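Local coordinates for protein glycosyl hydrolase 25 (Streptococcus pneumoniae, PDB 4FF5) that is a family 25 glycosyl hydrolase that probably cleaves glycosidic bonds of peptidoglycan and is a virulence factor taking part in host-cell invasion, at residues 152-157 against 183-188; 117-122 against 147-152; 210-215 against 230-235. All coordinates share one frame; numbering follows the deposited sequence.

Interaction 1 (152-157 against 183-188); sequences WLDVED and GIYVGV
With CG of Asp154 and CG of Tyr185 both anti to their backbone N (chi1 165° and 167°), the carboxylate and the phenol ring leave neighbouring strands of the TIM barrel side by side, pointing the same way. Strands 151-155 and 182-186 are the parallel pair of a beta-alpha-beta unit whose crossover is helix 163-177. Leu153 pairs through both its N and its O: Leu153 N donates to Gly183 O (2.9 Å) and Leu153 O accepts from Tyr185 N (2.8 Å); Val155 N then donates to Tyr185 O, nearly straight. The indole of Trp152 leans obliquely against Gly183, with Trp152 CE3 3.3 Å from Gly183 C. On the other face of the sheet, Val155 CG2 meets Ile184 CD1 at 3.9 Å, and Val167 of the crossover helix packs on both residues. Gln230 takes the Tyr185 hydroxyl in a hydrogen bond. Farther along, a water bridges the segments, donating to Val155 O (2.7 Å) and accepting from Gly187 N, the N-cap residue of helix 188-193. Asp154 OD1 ends 3.2 Å from Tyr185 CD2, its carboxylate turned 76° from the ring plane.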
loop_
_atom_site.group_PDB
_atom_site.type_symbol
_atom_site.label_atom_id
_atom_site.label_comp_id
_atom_site.label_asym_id
_atom_site.label_seq_id
_atom_site.Cartn_x
_atom_site.Cartn_y
_atom_site.Cartn_z
ATOM N N TRP A 152 -1.680 5.231 0.962
ATOM C CA TRP A 152 -0.246 5.170 0.629
ATOM C C TRP A 152 0.056 5.681 -0.760
ATOM O O TRP A 152 -0.648 5.344 -1.733
ATOM C CB TRP A 152 0.240 3.720 0.733
ATOM C CG TRP A 152 0.273 3.167 2.142
ATOM C CD1 TRP A 152 -0.692 2.403 2.779
ATOM C CD2 TRP A 152 1.346 3.329 3.128
ATOM N NE1 TRP A 152 -0.300 2.074 4.051
ATOM C CE2 TRP A 152 0.911 2.608 4.329
ATOM C CE3 TRP A 152 2.586 3.978 3.137
ATOM C CZ2 TRP A 152 1.701 2.532 5.475
ATOM C CZ3 TRP A 152 3.359 3.916 4.306
ATOM C CH2 TRP A 152 2.933 3.196 5.437
ATOM N N LEU A 153 1.135 6.462 -0.870
ATOM C CA LEU A 153 1.644 6.934 -2.152
ATOM C C LEU A 153 2.783 6.033 -2.560
ATOM O O LEU A 153 3.818 6.007 -1.883
ATOM C CB LEU A 153 2.181 8.378 -2.010
ATOM C CG LEU A 153 1.127 9.495 -2.157
ATOM C CD1 LEU A 153 0.099 9.459 -1.034
ATOM C CD2 LEU A 153 1.822 10.850 -2.270
ATOM N N ASP A 154 2.585 5.268 -3.627
ATOM C CA ASP A 154 3.618 4.374 -4.161
ATOM C C ASP A 154 4.448 5.178 -5.164
ATOM O O ASP A 154 3.988 5.484 -6.264
ATOM C CB ASP A 154 2.960 3.125 -4.788
ATOM C CG ASP A 154 3.913 2.323 -5.677
ATOM O OD1 ASP A 154 5.114 2.629 -5.741
ATOM O OD2 ASP A 154 3.443 1.419 -6.371
ATOM N N VAL A 155 5.662 5.553 -4.754
ATOM C CA VAL A 155 6.516 6.414 -5.560
ATOM C C VAL A 155 7.679 5.593 -6.107
ATOM O O VAL A 155 8.495 5.081 -5.328
ATOM C CB VAL A 155 7.059 7.586 -4.710
ATOM C CG1 VAL A 155 7.983 8.473 -5.539
ATOM C CG2 VAL A 155 5.895 8.401 -4.149
ATOM N N GLU A 156 7.781 5.435 -7.420
ATOM C CA GLU A 156 8.936 4.678 -7.908
ATOM C C GLU A 156 9.542 5.045 -9.242
ATOM O O GLU A 156 10.586 4.512 -9.609
ATOM C CB GLU A 156 8.697 3.186 -7.839
ATOM C CG GLU A 156 7.475 2.702 -8.578
ATOM C CD GLU A 156 7.155 1.249 -8.186
ATOM O OE1 GLU A 156 7.610 0.372 -8.917
ATOM O OE2 GLU A 156 6.473 0.969 -7.164
ATOM N N ASP A 157 8.918 5.935 -9.980
ATOM C CA ASP A 157 9.702 6.544 -11.044
ATOM C C ASP A 157 9.465 8.017 -11.236
ATOM O O ASP A 157 8.435 8.576 -10.813
ATOM C CB ASP A 157 9.638 5.749 -12.339
ATOM C CG ASP A 157 8.283 5.226 -12.608
ATOM O OD1 ASP A 157 8.195 4.025 -12.961
ATOM O OD2 ASP A 157 7.325 6.014 -12.416
ATOM N N GLY A 183 0.818 7.846 4.002
ATOM C CA GLY A 183 2.167 7.305 4.076
ATOM C C GLY A 183 2.794 7.278 2.711
ATOM O O GLY A 183 2.101 7.416 1.692
ATOM N N ILE A 184 4.114 7.113 2.678
ATOM C CA ILE A 184 4.831 7.034 1.393
ATOM C C ILE A 184 5.607 5.711 1.282
ATOM O O ILE A 184 6.300 5.323 2.190
ATOM C CB ILE A 184 5.784 8.255 1.158
ATOM C CG1 ILE A 184 6.493 8.101 -0.204
ATOM C CG2 ILE A 184 6.794 8.387 2.316
ATOM C CD1 ILE A 184 7.251 9.336 -0.668
ATOM N N TYR A 185 5.423 5.016 0.158
ATOM C CA TYR A 185 6.259 3.901 -0.239
ATOM C C TYR A 185 7.310 4.399 -1.247
ATOM O O TYR A 185 6.977 4.993 -2.284
ATOM C CB TYR A 185 5.368 2.822 -0.854
ATOM C CG TYR A 185 6.046 1.691 -1.608
ATOM C CD1 TYR A 185 6.203 0.445 -1.025
ATOM C CD2 TYR A 185 6.492 1.867 -2.927
ATOM C CE1 TYR A 185 6.766 -0.611 -1.737
ATOM C CE2 TYR A 185 7.064 0.818 -3.641
ATOM C CZ TYR A 185 7.205 -0.404 -3.048
ATOM O OH TYR A 185 7.772 -1.438 -3.779
ATOM N N VAL A 186 8.582 4.173 -0.927
ATOM C CA VAL A 186 9.664 4.618 -1.819
ATOM C C VAL A 186 10.935 3.800 -1.550
ATOM O O VAL A 186 11.238 3.489 -0.396
ATOM C CB VAL A 186 9.877 6.162 -1.700
ATOM C CG1 VAL A 186 10.280 6.601 -0.291
ATOM C CG2 VAL A 186 10.866 6.679 -2.748
ATOM N N GLY A 187 11.657 3.437 -2.607
ATOM C CA GLY A 187 12.942 2.731 -2.426
ATOM C C GLY A 187 13.995 3.702 -1.906
ATOM O O GLY A 187 13.883 4.930 -2.094
ATOM N N VAL A 188 15.033 3.171 -1.254
ATOM C CA VAL A 188 16.043 4.033 -0.634
ATOM C C VAL A 188 16.820 4.844 -1.695
ATOM O O VAL A 188 17.021 6.069 -1.553
ATOM C CB VAL A 188 17.014 3.219 0.250
ATOM C CG1 VAL A 188 18.166 4.103 0.710
ATOM C CG2 VAL A 188 16.264 2.637 1.452
HETATM O O HOH W 1 10.862 3.873 -5.263
HETATM O O HOH W 2 5.249 -1.924 -6.134
#

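Interaction 2 (117-122 against 147-152); sequences PVAVYA and SPSYYW
Val118 opens the pairing through its carbonyl, where Val118 O accepts from Ser149 N (2.9 Å) before the second segment has become a strand. The methyl of Ala119 lies beside Ser149 and Tyr150: Ala119 CB is 3.4 Å from Ser149 OG and 3.7 Å from Tyr150 CB, and the indole of Trp152 presents its edge to the same methyl. Val120 pairs twice with this segment, N to Tyr150 O (3.0 Å) and O to Trp152 N (2.8 Å), the latter more bent. Its CG2, set between the backbone N and the carbonyl carbon (chi1 -71° for CG1), reaches Pro148 CG at 3.8 Å and Tyr151 CD2 at 3.6 Å; helix 129-143 covers Val120 and Tyr151 on their face of the sheet. Tyr121 sits on the other face, its CB against Trp152 CB, while its ring leads away from the partner strand. Ala122 N closes the series on Trp152 O at 3.0 Å. Strands 118-123 and 151-155 thus form the parallel pair of a beta-alpha-beta unit of the barrel. The hydroxyls of Ser149 and Tyr150 are held elsewhere, by Leu262 O and Thr202. Across the contact itself, four backbone hydrogen bonds set the register, and apolar carbons meet around them.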
loop_
_atom_site.group_PDB
_atom_site.type_symbol
_atom_site.label_atom_id
_atom_site.label_comp_id
_atom_site.label_asym_id
_atom_site.label_seq_id
_atom_site.Cartn_x
_atom_site.Cartn_y
_atom_site.Cartn_z
ATOM N N PRO A 117 -8.129 -5.818 8.308
ATOM C CA PRO A 117 -8.039 -4.394 8.052
ATOM C C PRO A 117 -7.322 -4.135 6.717
ATOM O O PRO A 117 -6.373 -4.845 6.354
ATOM C CB PRO A 117 -7.259 -3.877 9.256
ATOM C CG PRO A 117 -6.399 -5.022 9.661
ATOM C CD PRO A 117 -7.173 -6.262 9.342
ATOM N N VAL A 118 -7.795 -3.119 6.001
ATOM C CA VAL A 118 -7.374 -2.883 4.636
ATOM C C VAL A 118 -7.032 -1.411 4.485
ATOM O O VAL A 118 -7.822 -0.533 4.853
ATOM C CB VAL A 118 -8.509 -3.236 3.637
ATOM C CG1 VAL A 118 -8.076 -2.962 2.199
ATOM C CG2 VAL A 118 -8.928 -4.691 3.798
ATOM N N ALA A 119 -5.847 -1.157 3.946
ATOM C CA ALA A 119 -5.413 0.172 3.574
ATOM C C ALA A 119 -5.378 0.211 2.056
ATOM O O ALA A 119 -5.605 -0.814 1.406
ATOM C CB ALA A 119 -4.029 0.432 4.158
ATOM N N VAL A 120 -5.079 1.377 1.480
ATOM C CA VAL A 120 -5.083 1.502 0.036
ATOM C C VAL A 120 -3.809 2.185 -0.458
ATOM O O VAL A 120 -3.150 2.880 0.308
ATOM C CB VAL A 120 -6.338 2.268 -0.489
ATOM C CG1 VAL A 120 -7.609 1.410 -0.338
ATOM C CG2 VAL A 120 -6.468 3.658 0.144
ATOM N N TYR A 121 -3.487 2.017 -1.738
ATOM C CA TYR A 121 -2.363 2.749 -2.338
ATOM C C TYR A 121 -2.625 3.231 -3.766
ATOM O O TYR A 121 -3.472 2.691 -4.470
ATOM C CB TYR A 121 -1.037 1.944 -2.257
ATOM C CG TYR A 121 -0.784 0.839 -3.299
ATOM C CD1 TYR A 121 -0.106 1.122 -4.492
ATOM C CD2 TYR A 121 -1.134 -0.493 -3.037
ATOM C CE1 TYR A 121 0.158 0.129 -5.425
ATOM C CE2 TYR A 121 -0.845 -1.506 -3.944
ATOM C CZ TYR A 121 -0.217 -1.182 -5.137
ATOM O OH TYR A 121 0.068 -2.176 -6.014
ATOM N N ALA A 122 -1.867 4.232 -4.180
ATOM C CA ALA A 122 -1.912 4.745 -5.551
ATOM C C ALA A 122 -0.506 4.842 -6.094
ATOM O O ALA A 122 0.379 5.333 -5.405
ATOM C CB ALA A 122 -2.576 6.120 -5.573
ATOM N N SER A 147 -13.554 3.467 3.897
ATOM C CA SER A 147 -12.916 3.809 5.180
ATOM C C SER A 147 -11.599 3.060 5.346
ATOM O O SER A 147 -11.413 2.343 6.345
ATOM C CB SER A 147 -13.840 3.486 6.366
ATOM O OG SER A 147 -15.014 4.276 6.306
ATOM N N PRO A 148 -10.678 3.217 4.369
ATOM C CA PRO A 148 -9.419 2.476 4.481
ATOM C C PRO A 148 -8.608 2.921 5.705
ATOM O O PRO A 148 -8.728 4.070 6.156
ATOM C CB PRO A 148 -8.701 2.808 3.175
ATOM C CG PRO A 148 -9.250 4.129 2.756
ATOM C CD PRO A 148 -10.681 4.129 3.205
ATOM N N SER A 149 -7.806 2.009 6.242
ATOM C CA SER A 149 -7.020 2.288 7.441
ATOM C C SER A 149 -5.857 3.263 7.205
ATOM O O SER A 149 -5.321 3.821 8.160
ATOM C CB SER A 149 -6.494 0.987 8.040
ATOM O OG SER A 149 -5.429 0.466 7.244
ATOM N N TYR A 150 -5.453 3.437 5.942
ATOM C CA TYR A 150 -4.318 4.272 5.595
ATOM C C TYR A 150 -4.353 4.531 4.092
ATOM O O TYR A 150 -4.866 3.713 3.334
ATOM C CB TYR A 150 -3.010 3.559 5.958
ATOM C CG TYR A 150 -2.056 4.378 6.804
ATOM C CD1 TYR A 150 -2.069 4.273 8.198
ATOM C CD2 TYR A 150 -1.138 5.254 6.214
ATOM C CE1 TYR A 150 -1.197 5.023 8.985
ATOM C CE2 TYR A 150 -0.259 6.004 6.991
ATOM C CZ TYR A 150 -0.292 5.877 8.376
ATOM O OH TYR A 150 0.566 6.626 9.161
ATOM N N TYR A 151 -3.798 5.654 3.671
ATOM C CA TYR A 151 -3.623 5.925 2.251
ATOM C C TYR A 151 -2.130 5.978 1.962
ATOM O O TYR A 151 -1.404 6.691 2.644
ATOM C CB TYR A 151 -4.224 7.278 1.911
ATOM C CG TYR A 151 -5.714 7.348 2.052
ATOM C CD1 TYR A 151 -6.320 7.612 3.295
ATOM C CD2 TYR A 151 -6.527 7.207 0.932
ATOM C CE1 TYR A 151 -7.717 7.694 3.401
ATOM C CE2 TYR A 151 -7.913 7.288 1.030
ATOM C CZ TYR A 151 -8.503 7.536 2.257
ATOM O OH TYR A 151 -9.891 7.612 2.303
ATOM N N TRP A 152 -1.680 5.231 0.962
ATOM C CA TRP A 152 -0.246 5.170 0.629
ATOM C C TRP A 152 0.056 5.681 -0.760
ATOM O O TRP A 152 -0.648 5.344 -1.733
ATOM C CB TRP A 152 0.240 3.720 0.733
ATOM C CG TRP A 152 0.273 3.167 2.142
ATOM C CD1 TRP A 152 -0.692 2.403 2.779
ATOM C CD2 TRP A 152 1.346 3.329 3.128
ATOM N NE1 TRP A 152 -0.300 2.074 4.051
ATOM C CE2 TRP A 152 0.911 2.608 4.329
ATOM C CE3 TRP A 152 2.586 3.978 3.137
ATOM C CZ2 TRP A 152 1.701 2.532 5.475
ATOM C CZ3 TRP A 152 3.359 3.916 4.306
ATOM C CH2 TRP A 152 2.933 3.196 5.437
#

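Interaction 3 (210-215 against 230-235); sequences GSDSGF and QYTSKG
Asp212 carries the contact, reaching with both carboxylate oxygens for the corner at 232-233. Asp212 OD1 accepts twice: Thr232 OG1 donates to Asp212 OD1 at 2.7 Å, nearly along the C-O axis, and Ser233 N enters on the syn lone pair at 2.8 Å. Asp212 OD2 uses its own syn lone pair for Ser233 OG (2.6 Å), so three donors fix the rotation of the carboxylate. Thr232 OG1 stands anti to the backbone N (chi1 -172°), which puts it between the loop and the corner of its own strand: it gives its proton to Asp212, accepts from Lys234 N at 3.0 Å in an ST turn, and takes a weak bond from Gly214 N. The aliphatic part of Lys234 runs alongside Asp212; Lys234 NZ, 4.7 Å from Asp212 OD2, is not in contact, but the opposite charges may favour each other. Gly214 CA lies 3.5 Å from Lys234 O, and a water joins Gly214 O to the hydroxyl of Tyr231, whose ring edge faces that carbonyl. Farther out, Ser213 OG accepts from Phe215 N in a second ST turn and bonds to Glu217, which also receives Ser211 N. All this ties the loop that follows strand 203-207 to the corner after strand 228-232: loops leaving the C-terminal ends of strands, as in a TIM barrel.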
loop_
_atom_site.group_PDB
_atom_site.type_symbol
_atom_site.label_atom_id
_atom_site.label_comp_id
_atom_site.label_asym_id
_atom_site.label_seq_id
_atom_site.Cartn_x
_atom_site.Cartn_y
_atom_site.Cartn_z
ATOM N N GLY A 210 16.388 -8.208 -1.591
ATOM C CA GLY A 210 17.582 -9.015 -1.840
ATOM C C GLY A 210 17.459 -9.644 -3.218
ATOM O O GLY A 210 17.281 -8.943 -4.210
ATOM N N SER A 211 17.520 -10.974 -3.263
ATOM C CA SER A 211 17.405 -11.749 -4.506
ATOM C C SER A 211 15.952 -11.977 -4.953
ATOM O O SER A 211 15.712 -12.477 -6.069
ATOM C CB SER A 211 18.076 -13.117 -4.337
ATOM O OG SER A 211 17.274 -13.963 -3.520
ATOM N N ASP A 212 14.998 -11.629 -4.081
ATOM C CA ASP A 212 13.562 -11.809 -4.341
ATOM C C ASP A 212 13.157 -13.297 -4.368
ATOM O O ASP A 212 12.578 -13.788 -5.342
ATOM C CB ASP A 212 13.142 -11.106 -5.631
ATOM C CG ASP A 212 11.707 -10.627 -5.585
ATOM O OD1 ASP A 212 11.049 -10.799 -4.542
ATOM O OD2 ASP A 212 11.229 -10.081 -6.592
ATOM N N SER A 213 13.470 -13.983 -3.271
ATOM C CA SER A 213 13.310 -15.431 -3.121
ATOM C C SER A 213 11.936 -15.837 -2.599
ATOM O O SER A 213 11.594 -17.021 -2.605
ATOM C CB SER A 213 14.342 -15.917 -2.116
ATOM O OG SER A 213 14.019 -15.380 -0.837
ATOM N N GLY A 214 11.164 -14.863 -2.127
ATOM C CA GLY A 214 9.908 -15.125 -1.428
ATOM C C GLY A 214 10.005 -15.035 0.074
ATOM O O GLY A 214 8.992 -15.177 0.789
ATOM N N PHE A 215 11.227 -14.814 0.562
ATOM C CA PHE A 215 11.520 -14.825 1.999
ATOM C C PHE A 215 12.282 -13.578 2.382
ATOM O O PHE A 215 12.927 -12.953 1.520
ATOM C CB PHE A 215 12.307 -16.094 2.360
ATOM C CG PHE A 215 11.560 -17.350 2.028
ATOM C CD1 PHE A 215 10.593 -17.841 2.898
ATOM C CD2 PHE A 215 11.761 -17.993 0.806
ATOM C CE1 PHE A 215 9.869 -18.977 2.574
ATOM C CE2 PHE A 215 11.028 -19.127 0.477
ATOM C CZ PHE A 215 10.080 -19.612 1.360
ATOM N N GLN A 230 8.541 -3.954 2.522
ATOM C CA GLN A 230 8.116 -4.867 1.487
ATOM C C GLN A 230 9.285 -5.785 1.132
ATOM O O GLN A 230 10.245 -5.342 0.489
ATOM C CB GLN A 230 7.683 -4.098 0.255
ATOM C CG GLN A 230 6.884 -4.970 -0.711
ATOM C CD GLN A 230 6.543 -4.213 -1.966
ATOM O OE1 GLN A 230 7.449 -3.836 -2.745
ATOM N NE2 GLN A 230 5.237 -4.015 -2.211
ATOM N N TYR A 231 9.230 -7.051 1.551
ATOM C CA TYR A 231 10.447 -7.874 1.481
ATOM C C TYR A 231 10.598 -8.801 0.269
ATOM O O TYR A 231 11.689 -9.315 0.019
ATOM C CB TYR A 231 10.705 -8.626 2.799
ATOM C CG TYR A 231 9.745 -9.765 3.146
ATOM C CD1 TYR A 231 9.874 -11.023 2.565
ATOM C CD2 TYR A 231 8.744 -9.581 4.106
ATOM C CE1 TYR A 231 9.019 -12.074 2.903
ATOM C CE2 TYR A 231 7.888 -10.621 4.462
ATOM C CZ TYR A 231 8.035 -11.858 3.874
ATOM O OH TYR A 231 7.178 -12.877 4.244
ATOM N N THR A 232 9.508 -9.025 -0.469
ATOM C CA THR A 232 9.549 -9.849 -1.676
ATOM C C THR A 232 8.349 -9.529 -2.571
ATOM O O THR A 232 7.320 -9.037 -2.086
ATOM C CB THR A 232 9.592 -11.372 -1.338
ATOM O OG1 THR A 232 9.819 -12.121 -2.524
ATOM C CG2 THR A 232 8.292 -11.844 -0.675
ATOM N N SER A 233 8.502 -9.771 -3.870
ATOM C CA SER A 233 7.373 -9.750 -4.804
ATOM C C SER A 233 6.955 -11.172 -5.191
ATOM O O SER A 233 6.084 -11.360 -6.046
ATOM C CB SER A 233 7.725 -8.932 -6.055
ATOM O OG SER A 233 8.684 -9.588 -6.879
ATOM N N LYS A 234 7.581 -12.173 -4.573
ATOM C CA LYS A 234 7.399 -13.569 -4.985
ATOM C C LYS A 234 7.004 -14.460 -3.825
ATOM O O LYS A 234 7.363 -15.627 -3.763
ATOM C CB LYS A 234 8.642 -14.074 -5.719
ATOM C CG LYS A 234 9.024 -13.108 -6.833
ATOM C CD LYS A 234 9.893 -13.703 -7.914
ATOM C CE LYS A 234 9.788 -12.823 -9.151
ATOM N NZ LYS A 234 10.824 -13.147 -10.176
ATOM N N GLY A 235 6.256 -13.883 -2.895
ATOM C CA GLY A 235 5.694 -14.642 -1.803
ATOM C C GLY A 235 4.604 -15.601 -2.259
ATOM O O GLY A 235 4.025 -15.448 -3.340
HETATM O O HOH W 3 8.059 -15.318 3.369
#

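Along the chain the contacts come in series, interaction 2 first, then 1, then 3, and all reach the one sheet of the TIM barrel. Interactions 2 and 1 are successive beta-alpha-beta units sharing strand 151-155 and Trp152, with centres about 14 Å apart; Asp154 N to Ala122 O and Gly183 N to Tyr151 O are probable hydrogen bonds between them. Interaction 3 lies two strands beyond 182-186, its centre about 17 Å from that of interaction 1. Interactions 2 and 3 do not touch, with centres about 22 Å and nearest atoms about 7 Å apart. The first two contacts thus build adjacent strands of the barrel wall, and the third fixes a loop at its rim, joined to the wall through Tyr185 OH and Gln230 OE1.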